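Local coordinates for protein amidohydrolase (Chromobacterium violaceum, PDB 2YB1) that hydrolyses nucleoside 3',5'-bisphosphates to nucleoside 5'-phosphates and orthophosphate, using three manganese ions, at residues A[9-14]-A[125-130]; A[97-102]-A[130-135]; A[215-220]-A[230-235]. All blocks are in the same frame, centred on the assembly; numbering follows the deposited sequence.

Interaction 1. Residues A[9-14]-A[125-130]; sequences HSRTSD and WCDNPE. With MN (manganese (II) ion), chain B; MN (manganese (II) ion), chain C; AMP (adenosine monophosphate), chain E.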
loop_
_atom_site.group_PDB
_atom_site.type_symbol
_atom_site.label_atom_id
_atom_site.label_comp_id
_atom_site.label_asym_id
_atom_site.label_seq_id
_atom_site.Cartn_x
_atom_site.Cartn_y
_atom_site.Cartn_z
ATOM N N HIS A 9 0.625 5.941 3.338
ATOM C CA HIS A 9 -0.792 6.212 3.096
ATOM C C HIS A 9 -1.235 7.565 3.623
ATOM O O HIS A 9 -0.566 8.164 4.466
ATOM C CB HIS A 9 -1.656 5.124 3.739
ATOM C CG HIS A 9 -1.436 3.778 3.131
ATOM N ND1 HIS A 9 -2.225 3.286 2.116
ATOM C CD2 HIS A 9 -0.475 2.850 3.346
ATOM C CE1 HIS A 9 -1.773 2.102 1.743
ATOM N NE2 HIS A 9 -0.714 1.813 2.475
ATOM N N SER A 10 -2.383 8.023 3.130
ATOM C CA SER A 10 -2.952 9.295 3.543
ATOM C C SER A 10 -4.439 9.082 3.745
ATOM O O SER A 10 -4.939 7.971 3.524
ATOM C CB SER A 10 -2.732 10.351 2.455
ATOM O OG SER A 10 -3.601 10.130 1.350
ATOM N N ARG A 11 -5.150 10.140 4.142
ATOM C CA ARG A 11 -6.601 10.057 4.327
ATOM C C ARG A 11 -7.347 9.764 3.026
ATOM O O ARG A 11 -8.540 9.449 3.046
ATOM C CB ARG A 11 -7.143 11.324 5.007
ATOM C CG ARG A 11 -6.628 11.515 6.425
ATOM C CD ARG A 11 -7.283 12.728 7.106
ATOM N NE ARG A 11 -8.627 12.389 7.558
ATOM C CZ ARG A 11 -8.887 11.744 8.695
ATOM N NH1 ARG A 11 -7.883 11.382 9.502
ATOM N NH2 ARG A 11 -10.145 11.460 9.033
ATOM N N THR A 12 -6.648 9.851 1.892
ATOM C CA THR A 12 -7.246 9.422 0.629
ATOM C C THR A 12 -7.682 7.954 0.719
ATOM O O THR A 12 -8.734 7.585 0.185
ATOM C CB THR A 12 -6.304 9.601 -0.589
ATOM O OG1 THR A 12 -5.986 10.986 -0.751
ATOM C CG2 THR A 12 -6.987 9.092 -1.880
ATOM N N SER A 13 -6.893 7.104 1.379
ATOM C CA SER A 13 -7.452 5.789 1.656
ATOM C C SER A 13 -7.547 5.452 3.143
ATOM O O SER A 13 -8.508 5.862 3.800
ATOM C CB SER A 13 -6.645 4.706 0.924
ATOM O OG SER A 13 -5.271 4.686 1.316
ATOM N N ASP A 14 -6.537 4.774 3.685
ATOM C CA ASP A 14 -6.543 4.400 5.106
ATOM C C ASP A 14 -5.535 5.064 6.055
ATOM O O ASP A 14 -5.393 4.635 7.201
ATOM C CB ASP A 14 -6.681 2.887 5.325
ATOM C CG ASP A 14 -5.441 2.138 4.946
ATOM O OD1 ASP A 14 -4.546 2.753 4.341
ATOM O OD2 ASP A 14 -5.374 0.937 5.259
ATOM N N TRP A 125 -14.112 7.520 10.889
ATOM C CA TRP A 125 -12.664 7.562 10.681
ATOM C C TRP A 125 -12.264 7.688 9.207
ATOM O O TRP A 125 -11.079 7.723 8.875
ATOM C CB TRP A 125 -12.020 6.309 11.299
ATOM C CG TRP A 125 -12.120 6.317 12.781
ATOM C CD1 TRP A 125 -13.139 5.813 13.548
ATOM C CD2 TRP A 125 -11.177 6.890 13.689
ATOM N NE1 TRP A 125 -12.878 6.035 14.881
ATOM C CE2 TRP A 125 -11.680 6.692 14.995
ATOM C CE3 TRP A 125 -9.957 7.550 13.525
ATOM C CZ2 TRP A 125 -11.000 7.132 16.130
ATOM C CZ3 TRP A 125 -9.283 7.992 14.658
ATOM C CH2 TRP A 125 -9.805 7.780 15.941
ATOM N N CYS A 126 -13.253 7.756 8.327
ATOM C CA CYS A 126 -13.012 7.613 6.900
ATOM C C CYS A 126 -13.563 8.822 6.149
ATOM O O CYS A 126 -14.773 9.053 6.126
ATOM C CB CYS A 126 -13.653 6.306 6.423
ATOM S SG CYS A 126 -13.634 5.985 4.670
ATOM N N ASP A 127 -12.669 9.604 5.543
ATOM C CA ASP A 127 -13.079 10.840 4.872
ATOM C C ASP A 127 -13.835 10.543 3.581
ATOM O O ASP A 127 -14.794 11.239 3.228
ATOM C CB ASP A 127 -11.868 11.710 4.553
ATOM C CG ASP A 127 -11.313 12.430 5.771
ATOM O OD1 ASP A 127 -11.886 12.318 6.878
ATOM O OD2 ASP A 127 -10.290 13.121 5.603
ATOM N N ASN A 128 -13.382 9.510 2.875
ATOM C CA ASN A 128 -13.977 9.127 1.605
ATOM C C ASN A 128 -14.655 7.765 1.718
ATOM O O ASN A 128 -13.975 6.736 1.712
ATOM C CB ASN A 128 -12.872 9.098 0.544
ATOM C CG ASN A 128 -12.023 10.371 0.559
ATOM O OD1 ASN A 128 -12.465 11.423 0.093
ATOM N ND2 ASN A 128 -10.810 10.285 1.121
ATOM N N PRO A 129 -16.000 7.757 1.792
ATOM C CA PRO A 129 -16.822 6.555 2.000
ATOM C C PRO A 129 -16.483 5.392 1.066
ATOM O O PRO A 129 -16.500 4.228 1.502
ATOM C CB PRO A 129 -18.242 7.066 1.743
ATOM C CG PRO A 129 -18.186 8.500 2.185
ATOM C CD PRO A 129 -16.819 8.986 1.784
ATOM N N GLU A 130 -16.153 5.696 -0.188
ATOM C CA GLU A 130 -15.844 4.659 -1.171
ATOM C C GLU A 130 -14.548 3.904 -0.851
ATOM O O GLU A 130 -14.325 2.803 -1.357
ATOM C CB GLU A 130 -15.741 5.273 -2.566
ATOM C CG GLU A 130 -16.968 6.081 -2.977
ATOM C CD GLU A 130 -18.062 5.232 -3.613
ATOM O OE1 GLU A 130 -17.943 3.982 -3.595
ATOM O OE2 GLU A 130 -19.038 5.819 -4.139
HETATM MN MN MN B . -3.516 0.040 4.588
HETATM MN MN MN C . 0.215 -0.130 2.357
HETATM P P AMP E . -9.241 -3.806 3.261
HETATM O O1P AMP E . -9.303 -5.316 3.358
HETATM O O2P AMP E . -8.501 -3.452 1.989
HETATM O O3P AMP E . -10.615 -3.221 3.472
HETATM O "O5'" AMP E . -8.323 -3.461 4.517
HETATM C "C5'" AMP E . -6.974 -3.893 4.566
HETATM C "C4'" AMP E . -6.128 -2.978 5.412
HETATM O "O4'" AMP E . -6.310 -3.309 6.807
HETATM C "C3'" AMP E . -4.624 -3.089 5.197
HETATM O "O3'" AMP E . -4.176 -2.325 4.088
HETATM C "C2'" AMP E . -4.043 -2.623 6.530
HETATM O "O2'" AMP E . -3.975 -1.204 6.576
HETATM C "C1'" AMP E . -5.108 -3.090 7.523
HETATM N N9 AMP E . -4.723 -4.349 8.185
HETATM C C8 AMP E . -4.930 -5.598 7.716
HETATM N N7 AMP E . -4.428 -6.521 8.586
HETATM C C5 AMP E . -3.879 -5.854 9.622
HETATM C C6 AMP E . -3.184 -6.207 10.882
HETATM N N6 AMP E . -2.959 -7.499 11.214
HETATM N N1 AMP E . -2.784 -5.192 11.686
HETATM C C2 AMP E . -2.994 -3.897 11.373
HETATM N N3 AMP E . -3.616 -3.504 10.244
HETATM C C4 AMP E . -4.075 -4.422 9.352
HETATM O O HOH W 1 -11.047 7.637 3.081
HETATM O O HOH W 2 -9.843 9.161 5.845
#
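The guanidinium of Arg11 carries the carboxylate of Asp127 at one edge, nearly in its own plane, while a water lies over one face near the rim. The grip is side-on: NE of Arg11 reaches OD2 of Asp127 at 2.7 Å with an N-H...O angle of 160°, and NH2 of Arg11 reaches OD1 of Asp127 at 2.9 Å. The two planes are 51° apart, so both carboxylate oxygens are met from above their plane. A bend at chi3 (78°) turns the arginine's end to present this edge, and NH1 is taken by the carbonyl of Ala16. Two waters also bridge the loops within 3.1 Å of Arg11 O: the one accepting from Asp127 N donates to it, the one accepting from Asn128 N probably does. The amide ND2 of Asn128 comes within 3.1 Å of the same Arg11 O.

Segment 9-14 also carries metal ligands. Ser10 OG accepts from Thr12 N, an ST turn, and the His9 ring faces one manganese ion while its NE2 binds another at 2.2 Å. Asp14 OD2 binds the former ion, which also holds O2' and O3' of AMP.

Across the loops the chemistry is thus polar: a two-pronged salt bridge and water bridges tie the outer side of a metal-binding loop to 125-130, while His9 and Asp14, which take no part in it, bind manganese.

Interaction 2. Residues A[97-102]-A[130-135]; sequences EGRLER and EMISRT. With AMP (adenosine monophosphate), chain E.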
loop_
_atom_site.group_PDB
_atom_site.type_symbol
_atom_site.label_atom_id
_atom_site.label_comp_id
_atom_site.label_asym_id
_atom_site.label_seq_id
_atom_site.Cartn_x
_atom_site.Cartn_y
_atom_site.Cartn_z
ATOM N N GLU A 97 -15.351 -0.303 -6.411
ATOM C CA GLU A 97 -16.810 -0.402 -6.570
ATOM C C GLU A 97 -17.579 -1.151 -5.473
ATOM O O GLU A 97 -18.643 -0.700 -5.039
ATOM C CB GLU A 97 -17.167 -1.010 -7.932
ATOM C CG GLU A 97 -17.178 -0.029 -9.095
ATOM C CD GLU A 97 -17.582 -0.703 -10.404
ATOM O OE1 GLU A 97 -18.410 -1.640 -10.353
ATOM O OE2 GLU A 97 -17.061 -0.310 -11.476
ATOM N N GLY A 98 -17.066 -2.299 -5.048
ATOM C CA GLY A 98 -17.764 -3.101 -4.056
ATOM C C GLY A 98 -17.395 -2.787 -2.613
ATOM O O GLY A 98 -17.869 -3.443 -1.688
ATOM N N ARG A 99 -16.543 -1.788 -2.422
ATOM C CA ARG A 99 -15.971 -1.510 -1.104
ATOM C C ARG A 99 -17.032 -1.099 -0.066
ATOM O O ARG A 99 -17.066 -1.636 1.045
ATOM C CB ARG A 99 -14.871 -0.441 -1.231
ATOM C CG ARG A 99 -13.764 -0.558 -0.218
ATOM C CD ARG A 99 -12.542 0.264 -0.617
ATOM N NE ARG A 99 -11.359 -0.567 -0.861
ATOM C CZ ARG A 99 -10.763 -1.328 0.057
ATOM N NH1 ARG A 99 -11.238 -1.383 1.300
ATOM N NH2 ARG A 99 -9.685 -2.044 -0.270
ATOM N N LEU A 100 -17.891 -0.144 -0.421
ATOM C CA LEU A 100 -18.934 0.320 0.500
ATOM C C LEU A 100 -19.913 -0.790 0.887
ATOM O O LEU A 100 -20.250 -0.958 2.067
ATOM C CB LEU A 100 -19.700 1.510 -0.100
ATOM C CG LEU A 100 -19.269 2.860 0.473
ATOM C CD1 LEU A 100 -19.825 4.023 -0.357
ATOM C CD2 LEU A 100 -19.683 2.974 1.941
ATOM N N GLU A 101 -20.380 -1.528 -0.120
ATOM C CA GLU A 101 -21.267 -2.669 0.087
ATOM C C GLU A 101 -20.644 -3.689 1.058
ATOM O O GLU A 101 -21.282 -4.135 2.011
ATOM C CB GLU A 101 -21.557 -3.315 -1.271
ATOM C CG GLU A 101 -22.252 -4.664 -1.241
ATOM C CD GLU A 101 -22.383 -5.270 -2.644
ATOM O OE1 GLU A 101 -21.372 -5.287 -3.397
ATOM O OE2 GLU A 101 -23.493 -5.737 -2.989
ATOM N N ARG A 102 -19.391 -4.052 0.806
ATOM C CA ARG A 102 -18.672 -4.980 1.669
ATOM C C ARG A 102 -18.597 -4.460 3.104
ATOM O O ARG A 102 -18.718 -5.230 4.071
ATOM C CB ARG A 102 -17.265 -5.189 1.115
ATOM C CG ARG A 102 -16.285 -5.973 1.993
ATOM C CD ARG A 102 -14.943 -6.012 1.238
ATOM N NE ARG A 102 -13.832 -6.661 1.940
ATOM C CZ ARG A 102 -12.839 -6.007 2.541
ATOM N NH1 ARG A 102 -12.820 -4.670 2.555
ATOM N NH2 ARG A 102 -11.857 -6.692 3.123
ATOM N N GLU A 130 -16.153 5.696 -0.188
ATOM C CA GLU A 130 -15.844 4.659 -1.171
ATOM C C GLU A 130 -14.548 3.904 -0.851
ATOM O O GLU A 130 -14.325 2.803 -1.357
ATOM C CB GLU A 130 -15.741 5.273 -2.566
ATOM C CG GLU A 130 -16.968 6.081 -2.977
ATOM C CD GLU A 130 -18.062 5.232 -3.613
ATOM O OE1 GLU A 130 -17.943 3.982 -3.595
ATOM O OE2 GLU A 130 -19.038 5.819 -4.139
ATOM N N MET A 131 -13.694 4.509 -0.031
ATOM C CA MET A 131 -12.410 3.903 0.354
ATOM C C MET A 131 -12.469 3.157 1.687
ATOM O O MET A 131 -11.440 2.723 2.210
ATOM C CB MET A 131 -11.290 4.943 0.386
ATOM C CG MET A 131 -10.925 5.499 -0.986
ATOM S SD MET A 131 -10.719 4.215 -2.230
ATOM C CE MET A 131 -9.807 2.908 -1.418
ATOM N N ILE A 132 -13.672 3.036 2.238
ATOM C CA ILE A 132 -13.873 2.429 3.555
ATOM C C ILE A 132 -13.147 1.070 3.669
ATOM O O ILE A 132 -13.269 0.207 2.798
ATOM C CB ILE A 132 -15.396 2.294 3.883
ATOM C CG1 ILE A 132 -15.619 1.725 5.289
ATOM C CG2 ILE A 132 -16.125 1.450 2.824
ATOM C CD1 ILE A 132 -15.278 2.680 6.435
ATOM N N SER A 133 -12.420 0.885 4.765
ATOM C CA SER A 133 -11.423 -0.189 4.869
ATOM C C SER A 133 -11.497 -0.888 6.226
ATOM O O SER A 133 -11.961 -0.294 7.188
ATOM C CB SER A 133 -10.042 0.447 4.686
ATOM O OG SER A 133 -9.001 -0.312 5.249
ATOM N N ARG A 134 -11.030 -2.137 6.300
ATOM C CA ARG A 134 -10.871 -2.826 7.583
ATOM C C ARG A 134 -10.068 -1.973 8.560
ATOM O O ARG A 134 -10.234 -2.100 9.770
ATOM C CB ARG A 134 -10.169 -4.182 7.415
ATOM C CG ARG A 134 -11.026 -5.245 6.717
ATOM C CD ARG A 134 -10.363 -6.622 6.734
ATOM N NE ARG A 134 -9.265 -6.712 5.771
ATOM C CZ ARG A 134 -8.254 -7.568 5.864
ATOM N NH1 ARG A 134 -8.191 -8.414 6.888
ATOM N NH2 ARG A 134 -7.300 -7.581 4.931
ATOM N N THR A 135 -9.178 -1.127 8.035
ATOM C CA THR A 135 -8.355 -0.255 8.884
ATOM C C THR A 135 -9.227 0.691 9.690
ATOM O O THR A 135 -9.002 0.894 10.881
ATOM C CB THR A 135 -7.352 0.569 8.053
ATOM O OG1 THR A 135 -6.496 -0.317 7.321
ATOM C CG2 THR A 135 -6.498 1.472 8.959
HETATM P P AMP E . -9.241 -3.806 3.261
HETATM O O1P AMP E . -9.303 -5.316 3.358
HETATM O O2P AMP E . -8.501 -3.452 1.989
HETATM O O3P AMP E . -10.615 -3.221 3.472
HETATM O "O5'" AMP E . -8.323 -3.461 4.517
HETATM C "C5'" AMP E . -6.974 -3.893 4.566
HETATM C "C4'" AMP E . -6.128 -2.978 5.412
HETATM O "O4'" AMP E . -6.310 -3.309 6.807
HETATM C "C3'" AMP E . -4.624 -3.089 5.197
HETATM O "O3'" AMP E . -4.176 -2.325 4.088
HETATM C "C2'" AMP E . -4.043 -2.623 6.530
HETATM O "O2'" AMP E . -3.975 -1.204 6.576
HETATM C "C1'" AMP E . -5.108 -3.090 7.523
HETATM N N9 AMP E . -4.723 -4.349 8.185
HETATM C C8 AMP E . -4.930 -5.598 7.716
HETATM N N7 AMP E . -4.428 -6.521 8.586
HETATM C C5 AMP E . -3.879 -5.854 9.622
HETATM C C6 AMP E . -3.184 -6.207 10.882
HETATM N N6 AMP E . -2.959 -7.499 11.214
HETATM N N1 AMP E . -2.784 -5.192 11.686
HETATM C C2 AMP E . -2.994 -3.897 11.373
HETATM N N3 AMP E . -3.616 -3.504 10.244
HETATM C C4 AMP E . -4.075 -4.422 9.352
HETATM O O HOH W 3 -14.765 -2.365 2.396
HETATM O O HOH W 4 -17.059 1.576 -2.655
#
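Arg99 lies against the backbone of 130-132, and here the packing is tight: its CD is 3.2 Å from Glu130 O, while the CE methyl of Met131 approaches its NE obliquely. A bend at chi3 (-117°) brings the guanidinium round so that NH1 donates to Ile132 O at 3.0 Å, from above the carbonyl plane. The same nitrogen also donates to O3P of AMP, and NH2 to O2P at 2.9 Å with an N-H...O angle of 169°; two phosphate oxygens therefore hold the group at its edge. On the apolar side, CG2 of Ile132 packs on the start of helix 99-112, and CD2 of Leu100 lies 4.0 Å from CG2 of Ile132, the two side chains crossing at about a right angle.

Arg102 arrives differently, with its chain extended from CG to NE. Its NH1 reaches O3P of AMP at 2.8 Å and its NH2 reaches O1P. Arg134 gives NE to O1P, lays one guanidinium face near C8 of the adenine, and offers its backbone N to O3P at 3.1 Å. O3P thus accepts three bonds, from Arg99 NH1, Arg102 NH1 and Arg134 N, and the three arginines probably balance the phosphate's charge together. A water joins Arg99 O, Ile132 O and Arg102 NH1, bridging the two segments.

The looser, exposed side is that of the Glu130 side chain. A water that accepts from Leu100 N probably donates to Glu130 OE1, while CD1 of Leu100 stays 3.7 Å from Glu130 OE1.

Ser133 is the N-cap of helix 134-143, its OG accepting from Thr135 N at 2.9 Å. Arginines from two helix starts, with a backbone N-H at one of them, form the 5'-phosphate pocket of this PHP-family phosphatase.

Interaction 3. Residues A[215-220]-A[230-235]; sequences QGIEVA and HKFALH
Segments 215-220 and 230-235 come nearest where the CA atoms of Val219 and Phe232 stand 5.7 Å apart, as the chain turns a corner at 219 and 220. No hydrogen bond crosses the contact, which rests on apolar side chains. Ile217 points at the helix, and its CD1 meets CD1 of the Phe232 ring at 4.2 Å, approaching obliquely, with the two side chains crossing at about a right angle. The isoleucine's CG1 stands anti to its backbone N (chi1 -178°) and the second torsion is also extended, which carries the methyl out to the ring.

Val219 uses both branches. Its CG1 lies 4.1 Å from CB of Ala233, while CG2 sits over the helix backbone, 4.0 Å from Ala233 N and close to Phe232 O. Ala233 meets the valine with its single methyl.

Strand 216-221, helix 226-239 and strand 242-246 form a beta-alpha-beta unit of the TIM-barrel-like PHP fold, and this contact seats the helix on the first strand. The ring of Phe232 leads away from the strand and meets the ring of His224, with planes at about 15°, while Pro192 and Ile202 also touch it.

The end of Glu218 leads away from the helix, with OE2 bonded to ND1 of His7, a manganese ligand, and OE1 to the backbone N of His191, another ligand. It is thus a second-shell residue, whose bond to ND1 probably fixes the rotation of the His7 ring. Its carbonyl O, 4.3 Å from CB of Phe232, is buried here without a hydrogen-bonding partner.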
loop_
_atom_site.group_PDB
_atom_site.type_symbol
_atom_site.label_atom_id
_atom_site.label_comp_id
_atom_site.label_asym_id
_atom_site.label_seq_id
_atom_site.Cartn_x
_atom_site.Cartn_y
_atom_site.Cartn_z
ATOM N N GLN A 215 8.256 -6.074 -12.177
ATOM C CA GLN A 215 9.699 -5.899 -11.985
ATOM C C GLN A 215 10.289 -5.690 -10.577
ATOM O O GLN A 215 11.504 -5.607 -10.439
ATOM C CB GLN A 215 10.186 -4.801 -12.930
ATOM C CG GLN A 215 9.814 -5.112 -14.377
ATOM C CD GLN A 215 9.802 -3.879 -15.259
ATOM O OE1 GLN A 215 9.158 -2.866 -14.939
ATOM N NE2 GLN A 215 10.504 -3.964 -16.390
ATOM N N GLY A 216 9.457 -5.589 -9.546
ATOM C CA GLY A 216 9.978 -5.193 -8.252
ATOM C C GLY A 216 9.320 -5.888 -7.079
ATOM O O GLY A 216 8.247 -6.481 -7.193
ATOM N N ILE A 217 10.010 -5.839 -5.943
ATOM C CA ILE A 217 9.522 -6.437 -4.717
ATOM C C ILE A 217 10.044 -5.619 -3.539
ATOM O O ILE A 217 11.193 -5.152 -3.543
ATOM C CB ILE A 217 9.956 -7.934 -4.608
ATOM C CG1 ILE A 217 9.384 -8.582 -3.333
ATOM C CG2 ILE A 217 11.497 -8.067 -4.682
ATOM C CD1 ILE A 217 9.502 -10.097 -3.293
ATOM N N GLU A 218 9.200 -5.427 -2.533
ATOM C CA GLU A 218 9.642 -4.727 -1.337
ATOM C C GLU A 218 10.558 -5.627 -0.527
ATOM O O GLU A 218 10.209 -6.749 -0.181
ATOM C CB GLU A 218 8.446 -4.249 -0.504
ATOM C CG GLU A 218 7.742 -3.075 -1.151
ATOM C CD GLU A 218 6.574 -2.537 -0.347
ATOM O OE1 GLU A 218 6.154 -3.188 0.637
ATOM O OE2 GLU A 218 6.077 -1.461 -0.718
ATOM N N VAL A 219 11.745 -5.116 -0.251
ATOM C CA VAL A 219 12.733 -5.780 0.582
ATOM C C VAL A 219 12.764 -5.086 1.938
ATOM O O VAL A 219 12.617 -5.728 2.975
ATOM C CB VAL A 219 14.113 -5.812 -0.094
ATOM C CG1 VAL A 219 15.169 -6.338 0.876
ATOM C CG2 VAL A 219 14.037 -6.689 -1.335
ATOM N N ALA A 220 13.024 -3.783 1.936
ATOM C CA ALA A 220 12.915 -3.023 3.169
ATOM C C ALA A 220 11.454 -2.589 3.315
ATOM O O ALA A 220 10.897 -1.950 2.429
ATOM C CB ALA A 220 13.853 -1.832 3.154
ATOM N N HIS A 230 16.488 -10.125 4.558
ATOM C CA HIS A 230 17.483 -11.048 4.021
ATOM C C HIS A 230 16.853 -12.033 3.029
ATOM O O HIS A 230 17.355 -12.238 1.927
ATOM C CB HIS A 230 18.160 -11.800 5.175
ATOM C CG HIS A 230 19.102 -12.879 4.735
ATOM N ND1 HIS A 230 20.424 -12.635 4.427
ATOM C CD2 HIS A 230 18.915 -14.208 4.560
ATOM C CE1 HIS A 230 21.010 -13.767 4.080
ATOM N NE2 HIS A 230 20.116 -14.737 4.154
ATOM N N LYS A 231 15.748 -12.644 3.436
ATOM C CA LYS A 231 15.086 -13.667 2.638
ATOM C C LYS A 231 14.541 -13.108 1.322
ATOM O O LYS A 231 14.734 -13.687 0.260
ATOM C CB LYS A 231 13.966 -14.306 3.458
ATOM C CG LYS A 231 13.256 -15.423 2.760
ATOM C CD LYS A 231 12.315 -16.128 3.718
ATOM C CE LYS A 231 11.217 -15.213 4.201
ATOM N NZ LYS A 231 10.306 -15.960 5.120
ATOM N N PHE A 232 13.879 -11.962 1.380
ATOM C CA PHE A 232 13.326 -11.385 0.152
ATOM C C PHE A 232 14.375 -10.727 -0.767
ATOM O O PHE A 232 14.204 -10.708 -1.996
ATOM C CB PHE A 232 12.095 -10.522 0.466
ATOM C CG PHE A 232 10.974 -11.330 1.035
ATOM C CD1 PHE A 232 10.261 -12.197 0.221
ATOM C CD2 PHE A 232 10.691 -11.303 2.393
ATOM C CE1 PHE A 232 9.254 -12.992 0.743
ATOM C CE2 PHE A 232 9.680 -12.086 2.922
ATOM C CZ PHE A 232 8.963 -12.937 2.098
ATOM N N ALA A 233 15.477 -10.248 -0.189
ATOM C CA ALA A 233 16.629 -9.839 -0.997
ATOM C C ALA A 233 17.132 -10.979 -1.898
ATOM O O ALA A 233 17.474 -10.755 -3.062
ATOM C CB ALA A 233 17.764 -9.329 -0.107
ATOM N N LEU A 234 17.197 -12.188 -1.347
ATOM C CA LEU A 234 17.613 -13.377 -2.105
ATOM C C LEU A 234 16.582 -13.793 -3.152
ATOM O O LEU A 234 16.952 -14.109 -4.284
ATOM C CB LEU A 234 17.905 -14.559 -1.177
ATOM C CG LEU A 234 19.126 -14.406 -0.264
ATOM C CD1 LEU A 234 19.329 -15.673 0.563
ATOM C CD2 LEU A 234 20.363 -14.079 -1.100
ATOM N N HIS A 235 15.300 -13.793 -2.783
ATOM C CA HIS A 235 14.235 -14.055 -3.762
ATOM C C HIS A 235 14.361 -13.081 -4.923
ATOM O O HIS A 235 14.263 -13.470 -6.095
ATOM C CB HIS A 235 12.834 -13.903 -3.149
ATOM C CG HIS A 235 12.342 -15.114 -2.413
ATOM N ND1 HIS A 235 12.052 -16.305 -3.043
ATOM C CD2 HIS A 235 12.035 -15.298 -1.105
ATOM C CE1 HIS A 235 11.613 -17.178 -2.154
ATOM N NE2 HIS A 235 11.595 -16.592 -0.969
#

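Overall arrangement
Interactions 1 and 2 adjoin, their centres 10 Å apart, and share Glu130. Asp14 OD2 of the first lies 2.7 Å from Thr135 OG1 of the second, a probable hydrogen bond, and both touch AMP: interaction 1 from its ribose and metal side, interaction 2 mainly from its phosphate. Interaction 1 is a surface contact between loops, held by ion pairing and water. Interaction 2 is largely buried, yet polar because it surrounds an anion. Interaction 3, also buried but made by apolar side chains with no hydrogen bond across it, lies on the opposite side of the chain's centre, about 30 Å from interaction 2 between centres. It reaches the metal site indirectly, through Glu218 and the ligand His7.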